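Local coordinates for hypothetical protein HI0074 (Haemophilus influenzae, PDB 1JOG) that is the probable RNase toxin HepT of a type VII toxin-antitoxin system, neutralized by its cognate antitoxin MntA, probably through AMPylation, at residues A[47-61]-A[99-112]. Numbering follows the deposited sequence.
Sequences IQKFEFVYELSLKMM and WVAYRDMRNITSHT
R106 reaches across to helix 36-68 and meets two carboxylates one helical turn apart, each in a different way. With CG anti to the backbone N (chi1 -171°) and the chain extended as far as NE, its guanidinium is carried out between E51 and E55. R106 NE donates to E55 OE2 at 3.1 Å on the syn side of the carboxylate, a bent bond (142°) that forms part of a salt bridge. E51 instead lies over one guanidinium face; E51 OE2, 3.5 Å from R106 NH2, adds attraction between charges without an N-H directed at it, and a water donates to E51 OE2 while accepting only weakly from R106 NH2. The T109 hydroxyl lies within bonding reach of both E51 OE1, 2.8 Å from T109 OG1, and the R106 carbonyl oxygen. R106 opens the RX(4)HXY motif of the HepT family and, with H111, is assigned to the active site by similarity, consistent with E51 and E55 being second-shell residues that position it. Alongside these charges the N-to-C directions of helical segments 47-61 and 99-106 lie 135° apart, and aromatic groups fill the interface. M105 CE, a selenomethionine methyl, makes a CH-pi contact over the F50 ring, 3.3 Å from its centroid, while R106 CD presses on Y54 CD2. Farther along, W99 enters as a knob among Y54, S57, L58 and M61; M61 CE makes a second CH-pi contact, 3.8 Å above the centre of the six-membered ring of W99, with Y102 CD1 over the opposite face.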
loop_
_atom_site.group_PDB
_atom_site.type_symbol
_atom_site.label_atom_id
_atom_site.label_comp_id
_atom_site.label_asym_id
_atom_site.label_seq_id
_atom_site.Cartn_x
_atom_site.Cartn_y
_atom_site.Cartn_z
ATOM N N ILE A 47 2.304 -5.129 -6.048
ATOM C CA ILE A 47 1.069 -4.367 -6.008
ATOM C C ILE A 47 1.313 -2.978 -5.329
ATOM O O ILE A 47 0.803 -1.912 -5.738
ATOM C CB ILE A 47 -0.051 -5.176 -5.287
ATOM C CG1 ILE A 47 -0.530 -6.294 -6.233
ATOM C CG2 ILE A 47 -1.383 -4.326 -5.160
ATOM C CD1 ILE A 47 -1.880 -7.043 -5.770
ATOM N N GLN A 48 2.146 -3.015 -4.326
ATOM C CA GLN A 48 2.519 -1.816 -3.587
ATOM C C GLN A 48 3.268 -0.885 -4.511
ATOM O O GLN A 48 3.143 0.331 -4.422
ATOM C CB GLN A 48 3.464 -2.206 -2.433
ATOM C CG GLN A 48 3.907 -0.973 -1.679
ATOM C CD GLN A 48 3.018 -0.679 -0.531
ATOM O OE1 GLN A 48 1.793 -0.951 -0.551
ATOM N NE2 GLN A 48 3.613 -0.100 0.507
ATOM N N LYS A 49 4.097 -1.487 -5.362
ATOM C CA LYS A 49 4.887 -0.759 -6.260
ATOM C C LYS A 49 4.000 -0.213 -7.345
ATOM O O LYS A 49 4.260 0.860 -7.811
ATOM C CB LYS A 49 5.996 -1.623 -6.818
ATOM C CG LYS A 49 7.129 -1.729 -5.825
ATOM C CD LYS A 49 8.217 -2.649 -6.345
ATOM C CE LYS A 49 9.425 -2.575 -5.465
ATOM N NZ LYS A 49 10.653 -3.106 -6.271
ATOM N N PHE A 50 2.957 -0.944 -7.736
ATOM C CA PHE A 50 2.037 -0.430 -8.746
ATOM C C PHE A 50 1.342 0.875 -8.233
ATOM O O PHE A 50 1.165 1.851 -8.952
ATOM C CB PHE A 50 1.008 -1.495 -9.090
ATOM C CG PHE A 50 -0.273 -0.942 -9.572
ATOM C CD1 PHE A 50 -1.358 -0.837 -8.713
ATOM C CD2 PHE A 50 -0.360 -0.375 -10.827
ATOM C CE1 PHE A 50 -2.564 -0.148 -9.074
ATOM C CE2 PHE A 50 -1.536 0.312 -11.205
ATOM C CZ PHE A 50 -2.631 0.422 -10.322
ATOM N N GLU A 51 1.013 0.871 -6.951
ATOM C CA GLU A 51 0.377 1.986 -6.331
ATOM C C GLU A 51 1.359 3.178 -6.383
ATOM O O GLU A 51 0.925 4.293 -6.662
ATOM C CB GLU A 51 -0.011 1.639 -4.882
ATOM C CG GLU A 51 -1.012 0.485 -4.744
ATOM C CD GLU A 51 -1.187 0.118 -3.269
ATOM O OE1 GLU A 51 -1.678 -0.967 -2.945
ATOM O OE2 GLU A 51 -0.816 0.940 -2.425
ATOM N N PHE A 52 2.662 2.967 -6.133
ATOM C CA PHE A 52 3.594 4.100 -6.199
ATOM C C PHE A 52 3.617 4.755 -7.554
ATOM O O PHE A 52 3.488 5.974 -7.632
ATOM C CB PHE A 52 5.027 3.712 -5.848
ATOM C CG PHE A 52 5.207 3.153 -4.445
ATOM C CD1 PHE A 52 6.150 2.079 -4.235
ATOM C CD2 PHE A 52 4.486 3.641 -3.352
ATOM C CE1 PHE A 52 6.374 1.487 -2.943
ATOM C CE2 PHE A 52 4.651 3.086 -2.022
ATOM C CZ PHE A 52 5.620 1.988 -1.816
ATOM N N VAL A 53 3.784 3.987 -8.630
ATOM C CA VAL A 53 3.812 4.616 -9.981
ATOM C C VAL A 53 2.505 5.345 -10.376
ATOM O O VAL A 53 2.508 6.437 -10.900
ATOM C CB VAL A 53 4.183 3.570 -11.007
ATOM C CG1 VAL A 53 4.243 4.167 -12.420
ATOM C CG2 VAL A 53 5.493 2.986 -10.590
ATOM N N TYR A 54 1.389 4.730 -10.059
ATOM C CA TYR A 54 0.092 5.309 -10.292
ATOM C C TYR A 54 -0.003 6.714 -9.644
ATOM O O TYR A 54 -0.313 7.734 -10.318
ATOM C CB TYR A 54 -0.971 4.396 -9.672
ATOM C CG TYR A 54 -2.267 5.092 -9.586
ATOM C CD1 TYR A 54 -2.956 5.399 -10.745
ATOM C CD2 TYR A 54 -2.765 5.568 -8.391
ATOM C CE1 TYR A 54 -4.104 6.158 -10.746
ATOM C CE2 TYR A 54 -3.921 6.377 -8.395
ATOM C CZ TYR A 54 -4.577 6.648 -9.622
ATOM O OH TYR A 54 -5.778 7.332 -9.730
ATOM N N GLU A 55 0.162 6.736 -8.325
ATOM C CA GLU A 55 0.164 7.981 -7.566
ATOM C C GLU A 55 1.158 9.035 -8.136
ATOM O O GLU A 55 0.750 10.120 -8.491
ATOM C CB GLU A 55 0.531 7.738 -6.127
ATOM C CG GLU A 55 -0.463 8.290 -5.142
ATOM C CD GLU A 55 -1.439 7.209 -4.747
ATOM O OE1 GLU A 55 -2.427 7.025 -5.484
ATOM O OE2 GLU A 55 -1.199 6.521 -3.719
ATOM N N LEU A 56 2.411 8.638 -8.302
ATOM C CA LEU A 56 3.462 9.511 -8.816
ATOM C C LEU A 56 3.112 9.942 -10.224
ATOM O O LEU A 56 3.239 11.143 -10.591
ATOM C CB LEU A 56 4.823 8.809 -8.779
ATOM C CG LEU A 56 5.886 8.669 -7.640
ATOM C CD1 LEU A 56 5.422 9.229 -6.356
ATOM C CD2 LEU A 56 6.285 7.192 -7.400
ATOM N N SER A 57 2.634 8.988 -11.024
ATOM C CA SER A 57 2.260 9.357 -12.413
ATOM C C SER A 57 1.217 10.453 -12.335
ATOM O O SER A 57 1.258 11.386 -13.129
ATOM C CB SER A 57 1.659 8.174 -13.240
ATOM O OG SER A 57 2.641 7.156 -13.474
ATOM N N LEU A 58 0.262 10.351 -11.397
ATOM C CA LEU A 58 -0.727 11.401 -11.345
ATOM C C LEU A 58 -0.172 12.676 -10.728
ATOM O O LEU A 58 -0.614 13.782 -11.066
ATOM C CB LEU A 58 -2.012 10.943 -10.659
ATOM C CG LEU A 58 -2.895 10.528 -11.834
ATOM C CD1 LEU A 58 -3.233 9.040 -11.819
ATOM C CD2 LEU A 58 -4.097 11.418 -11.876
ATOM N N LYS A 59 0.810 12.543 -9.845
ATOM C CA LYS A 59 1.360 13.746 -9.258
ATOM C C LYS A 59 2.051 14.508 -10.378
ATOM O O LYS A 59 1.886 15.693 -10.460
ATOM C CB LYS A 59 2.331 13.443 -8.118
ATOM C CG LYS A 59 1.697 13.571 -6.770
ATOM C CD LYS A 59 1.736 12.266 -6.003
ATOM C CE LYS A 59 1.105 12.374 -4.600
ATOM N NZ LYS A 59 1.632 11.219 -3.777
HETATM N N MSE A 60 2.748 13.802 -11.272
HETATM C CA MSE A 60 3.473 14.424 -12.386
HETATM C C MSE A 60 2.552 15.054 -13.407
HETATM O O MSE A 60 2.850 16.120 -13.897
HETATM C CB MSE A 60 4.386 13.397 -13.113
HETATM C CG MSE A 60 5.558 12.925 -12.222
HETATM SE SE MSE A 60 6.753 14.425 -11.764
HETATM C CE MSE A 60 6.458 14.745 -10.076
HETATM N N MSE A 61 1.433 14.423 -13.734
HETATM C CA MSE A 61 0.562 15.050 -14.674
HETATM C C MSE A 61 0.134 16.346 -13.991
HETATM O O MSE A 61 -0.049 17.342 -14.639
HETATM C CB MSE A 61 -0.703 14.237 -14.923
HETATM C CG MSE A 61 -0.492 12.942 -15.689
HETATM SE SE MSE A 61 -2.207 11.953 -15.735
HETATM C CE MSE A 61 -1.125 10.280 -15.857
ATOM N N TRP A 99 -6.726 5.206 -17.393
ATOM C CA TRP A 99 -6.296 5.766 -16.102
ATOM C C TRP A 99 -7.473 5.743 -15.166
ATOM O O TRP A 99 -7.306 5.546 -13.963
ATOM C CB TRP A 99 -5.729 7.170 -16.275
ATOM C CG TRP A 99 -4.408 7.070 -16.961
ATOM C CD1 TRP A 99 -4.142 7.142 -18.348
ATOM C CD2 TRP A 99 -3.172 6.794 -16.342
ATOM N NE1 TRP A 99 -2.814 6.923 -18.571
ATOM C CE2 TRP A 99 -2.192 6.720 -17.361
ATOM C CE3 TRP A 99 -2.784 6.597 -15.022
ATOM C CZ2 TRP A 99 -0.863 6.448 -17.091
ATOM C CZ3 TRP A 99 -1.455 6.299 -14.779
ATOM C CH2 TRP A 99 -0.518 6.233 -15.781
ATOM N N VAL A 100 -8.682 5.862 -15.724
ATOM C CA VAL A 100 -9.852 5.804 -14.881
ATOM C C VAL A 100 -9.919 4.400 -14.273
ATOM O O VAL A 100 -10.241 4.208 -13.099
ATOM C CB VAL A 100 -11.116 6.110 -15.683
ATOM C CG1 VAL A 100 -12.323 5.735 -14.867
ATOM C CG2 VAL A 100 -11.196 7.584 -16.003
ATOM N N ALA A 101 -9.578 3.411 -15.079
ATOM C CA ALA A 101 -9.592 2.038 -14.611
ATOM C C ALA A 101 -8.413 1.832 -13.636
ATOM O O ALA A 101 -8.551 1.098 -12.656
ATOM C CB ALA A 101 -9.510 1.046 -15.849
ATOM N N TYR A 102 -7.254 2.447 -13.886
ATOM C CA TYR A 102 -6.116 2.296 -12.930
ATOM C C TYR A 102 -6.482 2.826 -11.503
ATOM O O TYR A 102 -6.060 2.304 -10.487
ATOM C CB TYR A 102 -4.899 3.002 -13.497
ATOM C CG TYR A 102 -4.394 2.389 -14.793
ATOM C CD1 TYR A 102 -3.675 3.150 -15.728
ATOM C CD2 TYR A 102 -4.643 1.044 -15.082
ATOM C CE1 TYR A 102 -3.240 2.587 -16.895
ATOM C CE2 TYR A 102 -4.224 0.474 -16.230
ATOM C CZ TYR A 102 -3.529 1.241 -17.153
ATOM O OH TYR A 102 -3.215 0.680 -18.398
ATOM N N ARG A 103 -7.316 3.844 -11.429
ATOM C CA ARG A 103 -7.770 4.284 -10.134
ATOM C C ARG A 103 -8.746 3.229 -9.492
ATOM O O ARG A 103 -8.630 2.930 -8.315
ATOM C CB ARG A 103 -8.459 5.650 -10.262
ATOM C CG ARG A 103 -8.840 6.108 -8.904
ATOM C CD ARG A 103 -9.367 7.519 -8.840
ATOM N NE ARG A 103 -10.633 7.614 -9.509
ATOM C CZ ARG A 103 -11.456 8.634 -9.389
ATOM N NH1 ARG A 103 -11.129 9.652 -8.601
ATOM N NH2 ARG A 103 -12.588 8.638 -10.085
ATOM N N ASP A 104 -9.751 2.729 -10.238
ATOM C CA ASP A 104 -10.648 1.697 -9.679
ATOM C C ASP A 104 -9.721 0.545 -9.153
ATOM O O ASP A 104 -9.829 0.098 -8.020
ATOM C CB ASP A 104 -11.659 1.177 -10.708
ATOM C CG ASP A 104 -12.607 2.294 -11.315
ATOM O OD1 ASP A 104 -13.047 3.305 -10.657
ATOM O OD2 ASP A 104 -12.942 2.105 -12.515
HETATM N N MSE A 105 -8.736 0.179 -9.929
HETATM C CA MSE A 105 -7.758 -0.807 -9.503
HETATM C C MSE A 105 -7.109 -0.251 -8.197
HETATM O O MSE A 105 -7.129 -0.914 -7.114
HETATM C CB MSE A 105 -6.721 -0.954 -10.608
HETATM C CG MSE A 105 -5.944 -2.232 -10.675
HETATM SE SE MSE A 105 -4.912 -2.212 -12.308
HETATM C CE MSE A 105 -3.091 -2.573 -11.672
ATOM N N ARG A 106 -6.575 0.973 -8.268
ATOM C CA ARG A 106 -5.958 1.474 -7.053
ATOM C C ARG A 106 -6.828 1.457 -5.812
ATOM O O ARG A 106 -6.311 1.083 -4.746
ATOM C CB ARG A 106 -5.325 2.847 -7.144
ATOM C CG ARG A 106 -4.586 2.989 -5.806
ATOM C CD ARG A 106 -3.768 4.156 -5.651
ATOM N NE ARG A 106 -3.070 4.156 -4.367
ATOM C CZ ARG A 106 -3.561 3.597 -3.268
ATOM N NH1 ARG A 106 -4.737 2.958 -3.262
ATOM N NH2 ARG A 106 -2.907 3.752 -2.145
ATOM N N ASN A 107 -8.100 1.833 -5.950
ATOM C CA ASN A 107 -9.083 1.852 -4.842
ATOM C C ASN A 107 -9.511 0.476 -4.356
ATOM O O ASN A 107 -10.359 0.433 -3.498
ATOM C CB ASN A 107 -10.371 2.552 -5.220
ATOM C CG ASN A 107 -10.165 4.077 -5.597
ATOM O OD1 ASN A 107 -9.344 4.772 -4.996
ATOM N ND2 ASN A 107 -10.945 4.579 -6.573
ATOM N N ILE A 108 -9.006 -0.638 -4.922
ATOM C CA ILE A 108 -9.364 -1.947 -4.361
ATOM C C ILE A 108 -8.107 -2.662 -3.857
ATOM O O ILE A 108 -8.182 -3.771 -3.326
ATOM C CB ILE A 108 -10.091 -2.872 -5.410
ATOM C CG1 ILE A 108 -9.229 -3.085 -6.662
ATOM C CG2 ILE A 108 -11.403 -2.259 -5.692
ATOM C CD1 ILE A 108 -9.915 -3.736 -7.787
ATOM N N THR A 109 -6.935 -2.052 -4.057
ATOM C CA THR A 109 -5.728 -2.706 -3.576
ATOM C C THR A 109 -5.770 -2.879 -2.058
ATOM O O THR A 109 -5.037 -3.723 -1.549
ATOM C CB THR A 109 -4.460 -1.966 -3.963
ATOM O OG1 THR A 109 -4.444 -0.710 -3.311
ATOM C CG2 THR A 109 -4.395 -1.794 -5.464
ATOM N N SER A 110 -6.599 -2.104 -1.337
ATOM C CA SER A 110 -6.719 -2.300 0.127
ATOM C C SER A 110 -7.428 -3.629 0.400
ATOM O O SER A 110 -7.479 -4.094 1.552
ATOM C CB SER A 110 -7.533 -1.197 0.847
ATOM O OG SER A 110 -8.934 -1.180 0.465
ATOM N N HIS A 111 -7.975 -4.244 -0.647
ATOM C CA HIS A 111 -8.634 -5.567 -0.461
ATOM C C HIS A 111 -7.695 -6.695 -0.843
ATOM O O HIS A 111 -8.030 -7.872 -0.746
ATOM C CB HIS A 111 -9.914 -5.670 -1.291
ATOM C CG HIS A 111 -10.932 -4.669 -0.891
ATOM N ND1 HIS A 111 -10.770 -3.879 0.225
ATOM C CD2 HIS A 111 -12.078 -4.265 -1.481
ATOM C CE1 HIS A 111 -11.776 -3.024 0.304
ATOM N NE2 HIS A 111 -12.584 -3.237 -0.722
ATOM N N THR A 112 -6.489 -6.318 -1.251
ATOM C CA THR A 112 -5.506 -7.278 -1.692
ATOM C C THR A 112 -5.028 -8.373 -0.684
ATOM O O THR A 112 -4.227 -9.265 -1.052
ATOM C CB THR A 112 -4.346 -6.458 -2.442
ATOM O OG1 THR A 112 -4.596 -6.642 -3.839
ATOM C CG2 THR A 112 -2.927 -6.918 -2.134
HETATM O O HOH W 1 -2.251 1.642 0.127
#